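Local coordinates for alkaline phosphatase (PDB 2W5V), which probably hydrolyses phosphate monoesters as an alkaline phosphatase, a zinc- and magnesium-dependent enzyme that works through a phosphoserine intermediate, here from an Antarctic bacterium, at residues Q30-P34 and P349-E353; N68-T74 and F354-N360; G305-A311 and I328-T334. The protein carries 1 engineered substitution. All coordinates share one frame; numbering follows the deposited sequence.

Contact 1 (Q30-P34 and P349-E353); sequences QLKTP and PGSEE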
loop_
_atom_site.group_PDB
_atom_site.type_symbol
_atom_site.label_atom_id
_atom_site.label_comp_id
_atom_site.label_asym_id
_atom_site.label_seq_id
_atom_site.Cartn_x
_atom_site.Cartn_y
_atom_site.Cartn_z
ATOM N N GLN B 30 5.092 25.387 5.486
ATOM C CA GLN B 30 3.911 26.238 5.569
ATOM C C GLN B 30 2.886 25.856 4.498
ATOM O O GLN B 30 2.950 26.335 3.364
ATOM C CB GLN B 30 4.309 27.705 5.411
ATOM C CG GLN B 30 3.264 28.698 5.892
ATOM C CD GLN B 30 3.308 28.903 7.394
ATOM O OE1 GLN B 30 4.375 28.865 8.006
ATOM N NE2 GLN B 30 2.144 29.127 7.995
ATOM N N LEU B 31 1.939 24.998 4.865
ATOM C CA LEU B 31 0.954 24.486 3.917
ATOM C C LEU B 31 -0.242 25.416 3.760
ATOM O O LEU B 31 -0.532 26.228 4.632
ATOM C CB LEU B 31 0.452 23.109 4.356
ATOM C CG LEU B 31 1.487 22.006 4.562
ATOM C CD1 LEU B 31 0.773 20.719 4.946
ATOM C CD2 LEU B 31 2.318 21.817 3.305
ATOM N N LYS B 32 -0.943 25.285 2.643
ATOM C CA LYS B 32 -2.176 26.026 2.448
ATOM C C LYS B 32 -3.243 25.476 3.384
ATOM O O LYS B 32 -3.144 24.345 3.853
ATOM C CB LYS B 32 -2.651 25.914 1.002
ATOM C CG LYS B 32 -1.612 26.327 -0.018
ATOM C CD LYS B 32 -2.270 26.879 -1.268
ATOM C CE LYS B 32 -3.221 25.876 -1.891
ATOM N NZ LYS B 32 -3.919 26.441 -3.084
ATOM N N THR B 33 -4.267 26.281 3.639
ATOM C CA THR B 33 -5.335 25.908 4.556
ATOM C C THR B 33 -6.632 25.615 3.806
ATOM O O THR B 33 -7.178 26.497 3.148
ATOM C CB THR B 33 -5.572 27.036 5.568
ATOM O OG1 THR B 33 -4.355 27.280 6.283
ATOM C CG2 THR B 33 -6.674 26.656 6.558
ATOM N N PRO B 34 -7.131 24.373 3.899
ATOM C CA PRO B 34 -8.391 24.048 3.221
ATOM C C PRO B 34 -9.571 24.675 3.943
ATOM O O PRO B 34 -9.584 24.699 5.174
ATOM C CB PRO B 34 -8.499 22.525 3.358
ATOM C CG PRO B 34 -7.426 22.103 4.317
ATOM C CD PRO B 34 -6.676 23.299 4.795
ATOM N N PRO B 349 -5.481 21.593 -0.675
ATOM C CA PRO B 349 -4.763 22.378 0.336
ATOM C C PRO B 349 -4.546 21.570 1.604
ATOM O O PRO B 349 -5.513 21.055 2.161
ATOM C CB PRO B 349 -5.721 23.538 0.629
ATOM C CG PRO B 349 -6.564 23.662 -0.573
ATOM C CD PRO B 349 -6.686 22.283 -1.168
ATOM N N GLY B 350 -3.297 21.456 2.044
ATOM C CA GLY B 350 -2.970 20.707 3.244
ATOM C C GLY B 350 -2.723 19.223 3.021
ATOM O O GLY B 350 -2.382 18.493 3.959
ATOM N N SER B 351 -2.885 18.762 1.788
ATOM C CA SER B 351 -2.810 17.323 1.522
ATOM C C SER B 351 -1.431 16.732 1.853
ATOM O O SER B 351 -1.315 15.541 2.147
ATOM C CB SER B 351 -3.215 17.004 0.072
ATOM O OG SER B 351 -2.376 17.672 -0.861
ATOM N N GLU B 352 -0.393 17.564 1.830
ATOM C CA GLU B 352 0.966 17.090 2.105
ATOM C C GLU B 352 1.111 16.607 3.557
ATOM O O GLU B 352 2.003 15.832 3.874
ATOM C CB GLU B 352 2.000 18.187 1.825
ATOM C CG GLU B 352 2.112 18.625 0.363
ATOM C CD GLU B 352 0.964 19.525 -0.108
ATOM O OE1 GLU B 352 0.119 19.956 0.718
ATOM O OE2 GLU B 352 0.914 19.804 -1.326
ATOM N N GLU B 353 0.239 17.084 4.437
ATOM C CA GLU B 353 0.288 16.680 5.837
ATOM C C GLU B 353 0.050 15.180 6.013
ATOM O O GLU B 353 0.435 14.596 7.031
ATOM C CB GLU B 353 -0.743 17.470 6.650
ATOM C CG GLU B 353 -0.702 17.180 8.142
ATOM C CD GLU B 353 0.630 17.555 8.774
ATOM O OE1 GLU B 353 1.217 18.579 8.362
ATOM O OE2 GLU B 353 1.087 16.828 9.686
HETATM O O HOH W 1 -0.888 22.785 0.564
#
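P34 and P349 meet where the N-terminal lead into strand 36-42 passes the loop that joins strands 342-347 and 356-359, at one end of the large mixed beta-sheet of the alkaline phosphatase fold. Van der Waals contact carries the interface. The two rings form an apolar pair through P34 CB and P349 CB at 4.0 Å, and P34 CG sits only 3.1 Å from the carbonyl oxygen P349 O. K32 adds its CB, 3.9 Å from P349 CB. L31 spreads its two methyls over the start of the 3-10 segment that begins at S351: CD1 lies 3.7 Å from E353 N, and CD2 touches E352 CB. With CG anti to the carbonyl carbon (chi1 -57°), the L31 branch reaches this segment. There E353 N bonds back to G350 O. G350 has a positive phi (88°), where a side chain would be jammed against the preceding carbonyl and would also crowd P34 CG and K32 O. P34 also rests on L295 of strand 294-299 and V370 of helix 362-371. Polar contact between the segments is indirect, with no direct hydrogen bond: one water accepts from K32 N and from G350 N and donates to E352 OE1 at 3.0 Å.

Contact 2 (N68-T74 and F354-N360); sequences NIGLIKT and FIGIYEN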
loop_
_atom_site.group_PDB
_atom_site.type_symbol
_atom_site.label_atom_id
_atom_site.label_comp_id
_atom_site.label_asym_id
_atom_site.label_seq_id
_atom_site.Cartn_x
_atom_site.Cartn_y
_atom_site.Cartn_z
ATOM N N ASN B 68 -0.066 12.745 -3.258
ATOM C CA ASN B 68 0.274 12.610 -1.846
ATOM C C ASN B 68 -0.351 11.359 -1.246
ATOM O O ASN B 68 -1.574 11.236 -1.202
ATOM C CB ASN B 68 -0.183 13.850 -1.083
ATOM C CG ASN B 68 0.520 15.106 -1.558
ATOM O OD1 ASN B 68 1.727 15.089 -1.810
ATOM N ND2 ASN B 68 -0.226 16.198 -1.689
ATOM N N ILE B 69 0.500 10.441 -0.790
ATOM C CA ILE B 69 0.073 9.139 -0.289
ATOM C C ILE B 69 0.758 8.835 1.033
ATOM O O ILE B 69 1.952 9.114 1.194
ATOM C CB ILE B 69 0.427 8.034 -1.317
ATOM C CG1 ILE B 69 -0.395 8.227 -2.589
ATOM C CG2 ILE B 69 0.218 6.645 -0.717
ATOM C CD1 ILE B 69 0.115 7.443 -3.806
ATOM N N GLY B 70 0.004 8.297 1.993
ATOM C CA GLY B 70 0.564 7.887 3.274
ATOM C C GLY B 70 0.091 6.486 3.634
ATOM O O GLY B 70 -0.582 5.852 2.832
ATOM N N LEU B 71 0.433 6.008 4.829
ATOM C CA LEU B 71 0.042 4.671 5.264
ATOM C C LEU B 71 -0.358 4.764 6.719
ATOM O O LEU B 71 0.336 5.400 7.502
ATOM C CB LEU B 71 1.203 3.666 5.133
ATOM C CG LEU B 71 1.784 3.407 3.737
ATOM C CD1 LEU B 71 3.025 2.509 3.781
ATOM C CD2 LEU B 71 0.731 2.793 2.835
ATOM N N ILE B 72 -1.481 4.147 7.080
ATOM C CA ILE B 72 -1.884 4.105 8.489
ATOM C C ILE B 72 -1.848 2.717 9.108
ATOM O O ILE B 72 -2.142 1.708 8.453
ATOM C CB ILE B 72 -3.296 4.709 8.727
ATOM C CG1 ILE B 72 -4.336 4.088 7.784
ATOM C CG2 ILE B 72 -3.258 6.206 8.541
ATOM C CD1 ILE B 72 -5.792 4.542 8.102
ATOM N N LYS B 73 -1.489 2.685 10.388
ATOM C CA LYS B 73 -1.530 1.471 11.176
ATOM C C LYS B 73 -2.863 1.461 11.910
ATOM O O LYS B 73 -3.228 2.455 12.539
ATOM C CB LYS B 73 -0.364 1.446 12.165
ATOM C CG LYS B 73 -0.284 0.127 12.928
ATOM C CD LYS B 73 0.950 0.027 13.806
ATOM C CE LYS B 73 0.909 -1.274 14.609
ATOM N NZ LYS B 73 2.079 -1.374 15.519
ATOM N N THR B 74 -3.594 0.350 11.831
ATOM C CA THR B 74 -5.013 0.377 12.195
ATOM C C THR B 74 -5.408 -0.316 13.500
ATOM O O THR B 74 -6.600 -0.368 13.823
ATOM C CB THR B 74 -5.865 -0.252 11.085
ATOM O OG1 THR B 74 -5.464 -1.622 10.917
ATOM C CG2 THR B 74 -5.685 0.510 9.762
ATOM N N PHE B 354 -0.561 14.549 5.014
ATOM C CA PHE B 354 -0.998 13.161 5.169
ATOM C C PHE B 354 -0.033 12.100 4.624
ATOM O O PHE B 354 -0.398 10.925 4.547
ATOM C CB PHE B 354 -2.396 12.981 4.566
ATOM C CG PHE B 354 -3.443 13.790 5.265
ATOM C CD1 PHE B 354 -3.592 15.142 4.989
ATOM C CD2 PHE B 354 -4.240 13.217 6.248
ATOM C CE1 PHE B 354 -4.540 15.905 5.654
ATOM C CE2 PHE B 354 -5.188 13.976 6.922
ATOM C CZ PHE B 354 -5.330 15.321 6.630
ATOM N N ILE B 355 1.191 12.492 4.273
ATOM C CA ILE B 355 2.171 11.524 3.759
ATOM C C ILE B 355 2.912 10.824 4.899
ATOM O O ILE B 355 2.637 11.073 6.068
ATOM C CB ILE B 355 3.169 12.173 2.782
ATOM C CG1 ILE B 355 4.077 13.174 3.502
ATOM C CG2 ILE B 355 2.424 12.842 1.618
ATOM C CD1 ILE B 355 5.059 13.874 2.564
ATOM N N GLY B 356 3.842 9.935 4.573
ATOM C CA GLY B 356 4.516 9.170 5.607
ATOM C C GLY B 356 3.641 8.094 6.240
ATOM O O GLY B 356 2.574 7.739 5.723
ATOM N N ILE B 357 4.093 7.570 7.372
ATOM C CA ILE B 357 3.429 6.440 8.014
ATOM C C ILE B 357 3.061 6.842 9.429
ATOM O O ILE B 357 3.884 7.421 10.142
ATOM C CB ILE B 357 4.362 5.215 8.065
ATOM C CG1 ILE B 357 4.827 4.855 6.647
ATOM C CG2 ILE B 357 3.665 4.025 8.745
ATOM C CD1 ILE B 357 5.715 3.578 6.576
ATOM N N TYR B 358 1.830 6.548 9.839
ATOM C CA TYR B 358 1.362 6.990 11.157
ATOM C C TYR B 358 0.189 6.151 11.663
ATOM O O TYR B 358 -0.350 5.293 10.943
ATOM C CB TYR B 358 1.000 8.486 11.129
ATOM C CG TYR B 358 0.193 8.901 9.910
ATOM C CD1 TYR B 358 -1.198 8.924 9.944
ATOM C CD2 TYR B 358 0.826 9.260 8.720
ATOM C CE1 TYR B 358 -1.946 9.292 8.825
ATOM C CE2 TYR B 358 0.086 9.631 7.593
ATOM C CZ TYR B 358 -1.299 9.650 7.655
ATOM O OH TYR B 358 -2.044 10.012 6.544
ATOM N N GLU B 359 -0.205 6.390 12.911
ATOM C CA GLU B 359 -1.331 5.657 13.481
ATOM C C GLU B 359 -2.627 6.187 12.885
ATOM O O GLU B 359 -2.730 7.378 12.590
ATOM C CB GLU B 359 -1.348 5.795 15.005
ATOM C CG GLU B 359 -0.103 5.226 15.681
ATOM C CD GLU B 359 -0.069 3.703 15.691
ATOM O OE1 GLU B 359 -1.061 3.070 15.263
ATOM O OE2 GLU B 359 0.952 3.137 16.139
ATOM N N ASN B 360 -3.605 5.299 12.688
ATOM C CA ASN B 360 -4.917 5.713 12.178
ATOM C C ASN B 360 -5.534 6.918 12.893
ATOM O O ASN B 360 -6.156 7.767 12.248
ATOM C CB ASN B 360 -5.924 4.544 12.111
ATOM C CG ASN B 360 -6.227 3.918 13.474
ATOM O OD1 ASN B 360 -5.624 4.255 14.494
ATOM N ND2 ASN B 360 -7.173 2.986 13.483
HETATM O O HOH W 2 1.929 0.904 17.092
HETATM O O HOH W 3 -8.548 0.944 15.554
#
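L71 and I357 pair in parallel register, as do I72 with Y358 and K73 with E359, the axes of strands 68-73 and 356-359 running 24° apart where the latter is the outermost strand of the mixed beta-sheet within this chain. The backbone ladder alternates L71 N to G356 O, Y358 N to L71 O, K73 N to Y358 O and N360 N to K73 O, each 2.9 to 3.0 Å. L71 and I357 lie side by side, CD1 to CD1 at 4.0 Å, on the same face as K73 and E359. On the other face the Y358 ring takes I72 CG2 obliquely, 3.4 Å from CE1, while L71 O lies over one ring face, offset toward the rim. Y358 CG stands between its backbone N and carbonyl carbon (chi1 44°), which swings the ring back along its own strand and lets OH donate to F354 O at 2.7 Å. A leucine in its place would probably leave F354 O without this donor, and K366 without the ring it meets in a cation-pi contact. E359 OE1 forms a salt bridge with K96, which also bonds N360 OD1. The extended K73 chain carries NZ to F54 O of the second subunit, and the water that accepts from K73 NZ donates to E359 OE2 across 2.6 Å.

Contact 3 (G305-A311 and I328-T334); sequences GGFTLAA and IGPTFST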
loop_
_atom_site.group_PDB
_atom_site.type_symbol
_atom_site.label_atom_id
_atom_site.label_comp_id
_atom_site.label_asym_id
_atom_site.label_seq_id
_atom_site.Cartn_x
_atom_site.Cartn_y
_atom_site.Cartn_z
ATOM N N GLY B 305 -10.658 -9.993 4.418
ATOM C CA GLY B 305 -10.712 -11.170 3.567
ATOM C C GLY B 305 -9.381 -11.668 3.026
ATOM O O GLY B 305 -9.301 -12.781 2.512
ATOM N N GLY B 306 -8.331 -10.857 3.139
ATOM C CA GLY B 306 -7.057 -11.226 2.546
ATOM C C GLY B 306 -7.196 -11.314 1.034
ATOM O O GLY B 306 -6.587 -12.167 0.393
ATOM N N PHE B 307 -8.023 -10.437 0.473
ATOM C CA PHE B 307 -8.239 -10.364 -0.975
ATOM C C PHE B 307 -6.893 -10.290 -1.702
ATOM O O PHE B 307 -6.015 -9.501 -1.340
ATOM C CB PHE B 307 -9.120 -9.143 -1.291
ATOM C CG PHE B 307 -9.422 -8.936 -2.759
ATOM C CD1 PHE B 307 -10.384 -9.709 -3.416
ATOM C CD2 PHE B 307 -8.787 -7.926 -3.467
ATOM C CE1 PHE B 307 -10.680 -9.494 -4.754
ATOM C CE2 PHE B 307 -9.068 -7.706 -4.812
ATOM C CZ PHE B 307 -10.019 -8.488 -5.458
ATOM N N THR B 308 -6.732 -11.122 -2.728
ATOM C CA THR B 308 -5.462 -11.236 -3.433
ATOM C C THR B 308 -5.683 -11.365 -4.944
ATOM O O THR B 308 -6.539 -12.134 -5.392
ATOM C CB THR B 308 -4.677 -12.438 -2.902
ATOM O OG1 THR B 308 -4.398 -12.230 -1.513
ATOM C CG2 THR B 308 -3.372 -12.622 -3.656
ATOM N N LEU B 309 -4.921 -10.599 -5.721
ATOM C CA LEU B 309 -5.017 -10.639 -7.183
ATOM C C LEU B 309 -4.095 -11.736 -7.735
ATOM O O LEU B 309 -3.123 -11.464 -8.449
ATOM C CB LEU B 309 -4.677 -9.270 -7.790
ATOM C CG LEU B 309 -5.656 -8.158 -7.395
ATOM C CD1 LEU B 309 -5.210 -6.814 -7.946
ATOM C CD2 LEU B 309 -7.058 -8.497 -7.881
ATOM N N ALA B 310 -4.418 -12.976 -7.388
ATOM C CA ALA B 310 -3.608 -14.133 -7.755
ATOM C C ALA B 310 -3.734 -14.453 -9.233
ATOM O O ALA B 310 -4.672 -14.007 -9.903
ATOM C CB ALA B 310 -4.017 -15.360 -6.917
ATOM N N ALA B 311 -2.789 -15.240 -9.730
ATOM C CA ALA B 311 -2.860 -15.750 -11.086
ATOM C C ALA B 311 -4.085 -16.635 -11.248
ATOM O O ALA B 311 -4.420 -17.425 -10.363
ATOM C CB ALA B 311 -1.618 -16.540 -11.409
ATOM N N ILE B 328 -5.849 -12.762 -14.018
ATOM C CA ILE B 328 -6.040 -12.739 -12.574
ATOM C C ILE B 328 -7.267 -13.535 -12.137
ATOM O O ILE B 328 -8.340 -13.415 -12.731
ATOM C CB ILE B 328 -6.194 -11.290 -12.076
ATOM C CG1 ILE B 328 -4.873 -10.536 -12.216
ATOM C CG2 ILE B 328 -6.674 -11.272 -10.632
ATOM C CD1 ILE B 328 -5.016 -9.019 -12.090
ATOM N N GLY B 329 -7.099 -14.347 -11.094
ATOM C CA GLY B 329 -8.213 -15.000 -10.425
ATOM C C GLY B 329 -8.184 -14.664 -8.939
ATOM O O GLY B 329 -7.400 -15.242 -8.186
ATOM N N PRO B 330 -9.030 -13.714 -8.506
ATOM C CA PRO B 330 -9.016 -13.266 -7.106
ATOM C C PRO B 330 -9.191 -14.416 -6.113
ATOM O O PRO B 330 -10.002 -15.307 -6.347
ATOM C CB PRO B 330 -10.208 -12.306 -7.032
ATOM C CG PRO B 330 -10.369 -11.809 -8.426
ATOM C CD PRO B 330 -10.016 -12.976 -9.313
ATOM N N THR B 331 -8.409 -14.398 -5.038
ATOM C CA THR B 331 -8.514 -15.385 -3.966
ATOM C C THR B 331 -8.644 -14.672 -2.618
ATOM O O THR B 331 -8.406 -13.464 -2.512
ATOM C CB THR B 331 -7.278 -16.320 -3.916
ATOM O OG1 THR B 331 -6.085 -15.539 -3.777
ATOM C CG2 THR B 331 -7.179 -17.156 -5.186
ATOM N N PHE B 332 -9.020 -15.429 -1.590
ATOM C CA PHE B 332 -9.181 -14.898 -0.240
ATOM C C PHE B 332 -8.548 -15.887 0.724
ATOM O O PHE B 332 -8.408 -17.063 0.401
ATOM C CB PHE B 332 -10.667 -14.801 0.120
ATOM C CG PHE B 332 -11.450 -13.820 -0.702
ATOM C CD1 PHE B 332 -11.601 -12.511 -0.279
ATOM C CD2 PHE B 332 -12.080 -14.220 -1.870
ATOM C CE1 PHE B 332 -12.340 -11.612 -1.017
ATOM C CE2 PHE B 332 -12.818 -13.322 -2.616
ATOM C CZ PHE B 332 -12.955 -12.017 -2.181
ATOM N N SER B 333 -8.208 -15.435 1.924
ATOM C CA SER B 333 -7.614 -16.332 2.908
ATOM C C SER B 333 -8.282 -16.270 4.277
ATOM O O SER B 333 -7.930 -17.034 5.167
ATOM C CB SER B 333 -6.118 -16.045 3.062
ATOM O OG SER B 333 -5.905 -14.795 3.693
ATOM N N THR B 334 -9.227 -15.353 4.461
ATOM C CA THR B 334 -9.917 -15.248 5.743
ATOM C C THR B 334 -11.332 -14.703 5.549
ATOM O O THR B 334 -11.631 -14.054 4.548
ATOM C CB THR B 334 -9.109 -14.394 6.780
ATOM O OG1 THR B 334 -9.855 -14.257 7.998
ATOM C CG2 THR B 334 -8.794 -13.010 6.231
HETATM O O HOH W 4 -4.797 -14.062 1.028
HETATM O O HOH W 5 -6.598 -17.780 -8.485
#
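F307 and F332 meet where two extended loop segments, roughly antiparallel, lead into and out of the hairpin of strands 311-315 and 321-324, outside the main sheet of the alkaline phosphatase fold. The rings meet obliquely, centroids 5.6 Å apart and planes at 56°, and F332 CE1 comes to the rim of the F307 ring, 3.6 Å from CD1. F307 CG is anti to the backbone N (chi1 180°), which lays the ring alongside P330, with CE1 3.6 Å from P330 CB. Further along, L309 CD2 touches I328 CG2, and T331 OG1 lies against T308 CB.

The backbone fixes this spacing. T308 and T331 form an antiparallel hydrogen-bonded pair, exchanging N-H and C=O in both directions, and A310 O takes G329 N at 2.7 Å. G305 O accepts twice: from S333 N at 2.9 Å, only slightly tilted from the carbonyl plane, and from T334 N well above that plane. The same oxygen meets the edge of the F332 ring. At G306, a side chain would clash with S333 OG; at G305 (phi 94°) one would be jammed against the preceding carbonyl and tight against F332 CD1. T308 OG1 turns back along its own segment to donate to G306 O.

Outside this layer, F307 packs on helix 47-52 and, together with F332, on L270 of helix 267-291, F332 lying near N266, which binds a magnesium ion. G306 N bonds E303 OE1. At the subunit interface T331 OG1 bonds S333 OG of the second subunit, and S333 OG bonds T331 OG1 of that subunit. A water donates to G306 O at 2.7 Å and accepts from S333 OG.

Contacts 1 and 2 are neighbours, their centres about 16 Å apart, and they cross along the chain: 30-34 and 68-74 come early, 349-353 and 354-360 late and consecutively. They touch where the side chains of S351 and N68 meet. Together they tie the N-terminal lead and strand 68-73 to the C-terminal part of the chain, contact 1 at strand ends of the main sheet and contact 2 at its outer strand, with side chains of both touching helix 362-371. Contact 3, 305-311 with 328-334, is a local pairing nested inside both loops, about 24 Å from contact 2 and about 37 Å from contact 1 between centres. Contacts 2 and 3 both touch the second subunit, so both also contribute to the dimer interface.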